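PDB 4GQW: CBS domain-containing protein CBSX1, chloroplastic from Arabidopsis thaliana, which probably binds chloroplast thioredoxins and regulates their activity through a pair of CBS domains. Local coordinates for residues 42-47 and 126-131; 48-53 and 95-100. All coordinates share one frame; numbering follows the deposited sequence.

In the fold
Both contacts join the two CBS motifs of one chain, and neither uses a hydrogen bond across its segments. Contact 1 is the more buried: Pro-42, Ile-44 and Leu-128 lie inside, where strands 40-44 and 128-133 from two separate sheets face each other. Contact 2, about 6 Å away between centres, is a surface contact in which Pro-95 closes over the neighbouring strand 50-55. The same three-stranded sheet serves both, since strands 40-44 and 50-55 are paired through Val-43. Chemically, contact 1 passes from proline, leucine and isoleucine packing to a lysine chain beside a carbonyl, whereas contact 2 is aliphatic throughout and dominated by one proline ring.

Contact 1 of 2, residues 42-47 and 126-131; sequences PVIDED and GKLVGI
The pyrrolidine ring of Pro-42 meets two methyl groups of segment 126-131, which lie on opposite sides of its mean plane. Leu-128 CD2 comes in almost edge-on at the rim, by CB and CG, 3.7 Å from Pro-42 CG, and the two side chains cross at about a right angle. Ile-131 CD1 approaches the CG and CD part obliquely from the other side, 3.6 Å from Pro-42 CD, so that CG is shared between both neighbours. Elsewhere the ring packs on Val-19, Leu-50 and Leu-53.

One branch of Leu-128 does double duty. With CG anti to the backbone N (chi1 178°), its CD2 methyl also reaches Ile-44 CG2 at 3.6 Å, again nearly perpendicular. Ile-44 presents its CG2 methyl by holding it beside its own backbone N, opposite the carbonyl carbon. The flat group at the outer end is the peptide carbonyl of Asp-47. Lys-127 runs past it with an extended chain, and its CE methylene comes 3.3 Å from Asp-47 O while NZ continues beyond, 4.5 Å from that oxygen. The aliphatic part of the lysine, rather than its ammonium group, therefore makes this touch.

A classic beta bulge at Val-129 and Gly-130, opposite Val-121, interrupts the usual alternation, and Leu-128 and Ile-131, three residues apart, both point toward segment 42-47. The case illustrates how a CBS pair buries aliphatic side chains between its two motifs. Segments 42-44 and 128-131 run antiparallel at 173°, axes 9.6 Å apart, and belong to different sheets: strand 40-44 edges a three-stranded sheet beside strand 50-55, and strand 128-133 lies between strands 12-13 and 118-122, continuing almost directly into helix 134-142.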
# COMPACT_ATOMS: atom_id res chain seq x y z
N PRO A 42 10.56 -3.99 6.35
CA PRO A 42 11.26 -5.16 6.86
C PRO A 42 12.09 -4.76 8.07
O PRO A 42 12.54 -3.62 8.16
CB PRO A 42 12.18 -5.54 5.70
CG PRO A 42 12.42 -4.27 4.99
CD PRO A 42 11.13 -3.52 5.07
N VAL A 43 12.27 -5.69 8.99
CA VAL A 43 13.04 -5.44 10.20
C VAL A 43 14.34 -6.23 10.16
O VAL A 43 14.33 -7.45 10.01
CB VAL A 43 12.25 -5.81 11.46
CG1 VAL A 43 12.95 -5.26 12.69
CG2 VAL A 43 10.84 -5.28 11.37
N ILE A 44 15.44 -5.50 10.28
CA ILE A 44 16.77 -6.09 10.25
C ILE A 44 17.48 -5.89 11.58
O ILE A 44 17.09 -5.03 12.38
CB ILE A 44 17.66 -5.44 9.19
CG1 ILE A 44 17.83 -3.95 9.51
CG2 ILE A 44 17.06 -5.63 7.81
CD1 ILE A 44 18.78 -3.23 8.61
N ASP A 45 18.53 -6.67 11.80
CA ASP A 45 19.39 -6.45 12.96
C ASP A 45 20.53 -5.51 12.59
O ASP A 45 20.47 -4.80 11.59
CB ASP A 45 19.90 -7.77 13.54
CG ASP A 45 20.73 -8.58 12.56
OD1 ASP A 45 21.11 -9.72 12.92
OD2 ASP A 45 21.00 -8.11 11.43
N GLU A 46 21.58 -5.50 13.40
CA GLU A 46 22.69 -4.58 13.19
C GLU A 46 23.63 -5.09 12.10
O GLU A 46 24.38 -4.32 11.50
CB GLU A 46 23.46 -4.36 14.50
CG GLU A 46 22.58 -4.02 15.69
CD GLU A 46 21.82 -2.72 15.51
OE1 GLU A 46 22.27 -1.85 14.74
OE2 GLU A 46 20.75 -2.56 16.15
N ASP A 47 23.55 -6.39 11.83
CA ASP A 47 24.35 -7.00 10.78
C ASP A 47 23.57 -7.06 9.47
O ASP A 47 23.92 -7.83 8.56
CB ASP A 47 24.80 -8.40 11.20
CG ASP A 47 25.67 -8.38 12.44
OD1 ASP A 47 25.46 -9.23 13.34
OD2 ASP A 47 26.57 -7.52 12.53
N GLY A 126 22.01 -14.36 4.22
CA GLY A 126 20.82 -14.01 4.98
C GLY A 126 20.64 -12.51 5.12
O GLY A 126 19.71 -12.04 5.78
N LYS A 127 21.53 -11.75 4.49
CA LYS A 127 21.48 -10.30 4.52
C LYS A 127 20.34 -9.79 3.64
O LYS A 127 20.22 -10.21 2.49
CB LYS A 127 22.79 -9.70 4.02
CG LYS A 127 23.71 -9.18 5.11
CD LYS A 127 24.69 -8.15 4.54
CE LYS A 127 25.45 -7.43 5.63
NZ LYS A 127 26.24 -6.28 5.09
N LEU A 128 19.53 -8.89 4.17
CA LEU A 128 18.47 -8.28 3.38
C LEU A 128 19.09 -7.39 2.32
O LEU A 128 19.81 -6.44 2.63
CB LEU A 128 17.54 -7.46 4.27
CG LEU A 128 16.42 -6.72 3.53
CD1 LEU A 128 15.41 -7.71 2.97
CD2 LEU A 128 15.75 -5.72 4.44
N VAL A 129 18.82 -7.70 1.06
CA VAL A 129 19.41 -6.94 -0.04
C VAL A 129 18.37 -6.26 -0.92
O VAL A 129 18.73 -5.50 -1.82
CB VAL A 129 20.33 -7.82 -0.92
CG1 VAL A 129 21.59 -8.21 -0.14
CG2 VAL A 129 19.60 -9.05 -1.41
N GLY A 130 17.10 -6.53 -0.67
CA GLY A 130 16.05 -5.87 -1.43
C GLY A 130 14.64 -6.26 -1.06
O GLY A 130 14.41 -6.97 -0.08
N ILE A 131 13.68 -5.78 -1.85
CA ILE A 131 12.27 -6.16 -1.70
C ILE A 131 11.60 -6.22 -3.07
O ILE A 131 11.63 -5.26 -3.83
CB ILE A 131 11.49 -5.13 -0.85
CG1 ILE A 131 11.91 -5.21 0.62
CG2 ILE A 131 10.00 -5.38 -0.96
CD1 ILE A 131 11.14 -4.28 1.51

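Contact 2 of 2, residues 48-53 and 95-100; sequences WKLVGL and PLVVEE
At the crossing between the two sheets of the CBS pair, the ring of Pro-95 is wedged between Leu-50 and Leu-53 of the first motif, which lie on opposite sides of its mean plane. Leu-53 supplies the broadest footing: its CG lies 3.6 Å from Pro-95 CG, and its CD1 methyl approaches Pro-95 CB at 3.7 Å, the side chain crossing the CB and CG part of the ring obliquely. Leu-50 comes differently. It points its CD2 methyl at the ring, 3.7 Å from Pro-95 CG, having swung CG to the side opposite its backbone N (chi1 -174°). The CA of Gly-52 comes to 4.0 Å from Pro-95 CD.

The spacing follows from a classic beta bulge, in which Val-51 and Gly-52 both face Val-43. The bulge lets Leu-50 and Leu-53 turn the same way although three residues separate them, while Val-51 points away. The same signature, a leucine, valine and glycine followed by an aliphatic residue, recurs at 128-131, as expected of two repeated motifs. The proline itself marks a change of sheet: strand 92-93 is still bonded to the first motif, Leu-53 pairing with Thr-92 through the backbone, but by Val-98 the chain has begun to pair, in a weakly bonded strand, with Pro-120 of the second sheet.

Farther along, Val-97 adds a lighter touch at the exposed margin. Its CG2 meets Leu-50 CD2 end-on at 4.0 Å, so this one methyl touches both Pro-95 and Val-97. Leu-50 also packs on Pro-120 and Leu-128, and Val-97 rests on Val-122 of strand 118-122.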
# COMPACT_ATOMS: atom_id res chain seq x y z
N TRP A 48 22.52 -6.25 9.38
CA TRP A 48 21.68 -6.15 8.19
C TRP A 48 21.03 -7.46 7.76
O TRP A 48 20.73 -7.65 6.58
CB TRP A 48 22.45 -5.52 7.03
CG TRP A 48 22.21 -4.06 6.89
CD1 TRP A 48 22.92 -3.06 7.49
CD2 TRP A 48 21.19 -3.43 6.12
NE1 TRP A 48 22.40 -1.84 7.13
CE2 TRP A 48 21.34 -2.04 6.29
CE3 TRP A 48 20.16 -3.90 5.30
CZ2 TRP A 48 20.50 -1.12 5.67
CZ3 TRP A 48 19.34 -2.98 4.68
CH2 TRP A 48 19.51 -1.61 4.87
N LYS A 49 20.80 -8.36 8.71
CA LYS A 49 20.10 -9.60 8.42
C LYS A 49 18.62 -9.46 8.77
O LYS A 49 18.28 -8.96 9.84
CB LYS A 49 20.73 -10.76 9.19
CG LYS A 49 22.16 -11.04 8.79
CD LYS A 49 22.72 -12.26 9.52
CE LYS A 49 24.13 -12.56 9.06
NZ LYS A 49 24.74 -13.71 9.78
N LEU A 50 17.76 -9.90 7.86
CA LEU A 50 16.32 -9.80 8.04
C LEU A 50 15.88 -10.53 9.30
O LEU A 50 16.20 -11.70 9.50
CB LEU A 50 15.60 -10.37 6.82
CG LEU A 50 14.08 -10.21 6.79
CD1 LEU A 50 13.71 -8.77 6.51
CD2 LEU A 50 13.47 -11.13 5.75
N VAL A 51 15.14 -9.84 10.16
CA VAL A 51 14.71 -10.44 11.41
C VAL A 51 13.19 -10.42 11.54
O VAL A 51 12.62 -11.09 12.40
CB VAL A 51 15.39 -9.77 12.63
CG1 VAL A 51 14.73 -8.44 12.95
CG2 VAL A 51 15.36 -10.69 13.83
N GLY A 52 12.52 -9.67 10.67
CA GLY A 52 11.07 -9.68 10.67
C GLY A 52 10.41 -8.77 9.65
O GLY A 52 11.05 -8.27 8.74
N LEU A 53 9.10 -8.59 9.82
CA LEU A 53 8.34 -7.63 9.04
C LEU A 53 7.42 -6.89 9.99
O LEU A 53 6.91 -7.48 10.94
CB LEU A 53 7.49 -8.32 7.98
CG LEU A 53 8.10 -8.86 6.69
CD1 LEU A 53 6.99 -9.14 5.69
CD2 LEU A 53 9.11 -7.90 6.10
N PRO A 95 9.54 -13.74 7.93
CA PRO A 95 8.57 -13.81 6.83
C PRO A 95 9.05 -14.76 5.74
O PRO A 95 10.11 -15.36 5.86
CB PRO A 95 8.57 -12.39 6.29
CG PRO A 95 9.95 -11.92 6.55
CD PRO A 95 10.33 -12.50 7.88
N LEU A 96 8.25 -14.88 4.68
CA LEU A 96 8.62 -15.68 3.52
C LEU A 96 9.56 -14.89 2.62
O LEU A 96 9.34 -13.71 2.37
CB LEU A 96 7.36 -16.07 2.75
CG LEU A 96 6.29 -16.61 3.69
CD1 LEU A 96 5.01 -16.85 2.93
CD2 LEU A 96 6.78 -17.88 4.34
N VAL A 97 10.61 -15.56 2.14
CA VAL A 97 11.74 -14.86 1.55
C VAL A 97 12.12 -15.40 0.17
O VAL A 97 11.97 -16.59 -0.10
CB VAL A 97 12.97 -14.95 2.48
CG1 VAL A 97 14.11 -14.10 1.97
CG2 VAL A 97 12.61 -14.53 3.90
N VAL A 98 12.61 -14.51 -0.69
CA VAL A 98 13.22 -14.91 -1.96
C VAL A 98 14.67 -14.42 -2.06
O VAL A 98 15.12 -13.62 -1.23
CB VAL A 98 12.42 -14.38 -3.16
CG1 VAL A 98 10.95 -14.73 -3.01
CG2 VAL A 98 12.60 -12.88 -3.28
N GLU A 99 15.39 -14.90 -3.07
CA GLU A 99 16.77 -14.48 -3.31
C GLU A 99 16.88 -13.60 -4.54
O GLU A 99 15.90 -13.38 -5.25
CB GLU A 99 17.69 -15.69 -3.48
CG GLU A 99 18.42 -16.12 -2.22
CD GLU A 99 17.54 -16.90 -1.28
OE1 GLU A 99 16.51 -17.44 -1.73
OE2 GLU A 99 17.87 -16.97 -0.08
N GLU A 100 18.08 -13.08 -4.80
CA GLU A 100 18.32 -12.27 -5.99
C GLU A 100 18.30 -13.13 -7.25
O GLU A 100 17.74 -12.74 -8.28
CB GLU A 100 19.66 -11.54 -5.89
CG GLU A 100 19.67 -10.37 -4.92
CD GLU A 100 20.85 -9.44 -5.14
OE1 GLU A 100 21.77 -9.43 -4.30
OE2 GLU A 100 20.85 -8.70 -6.15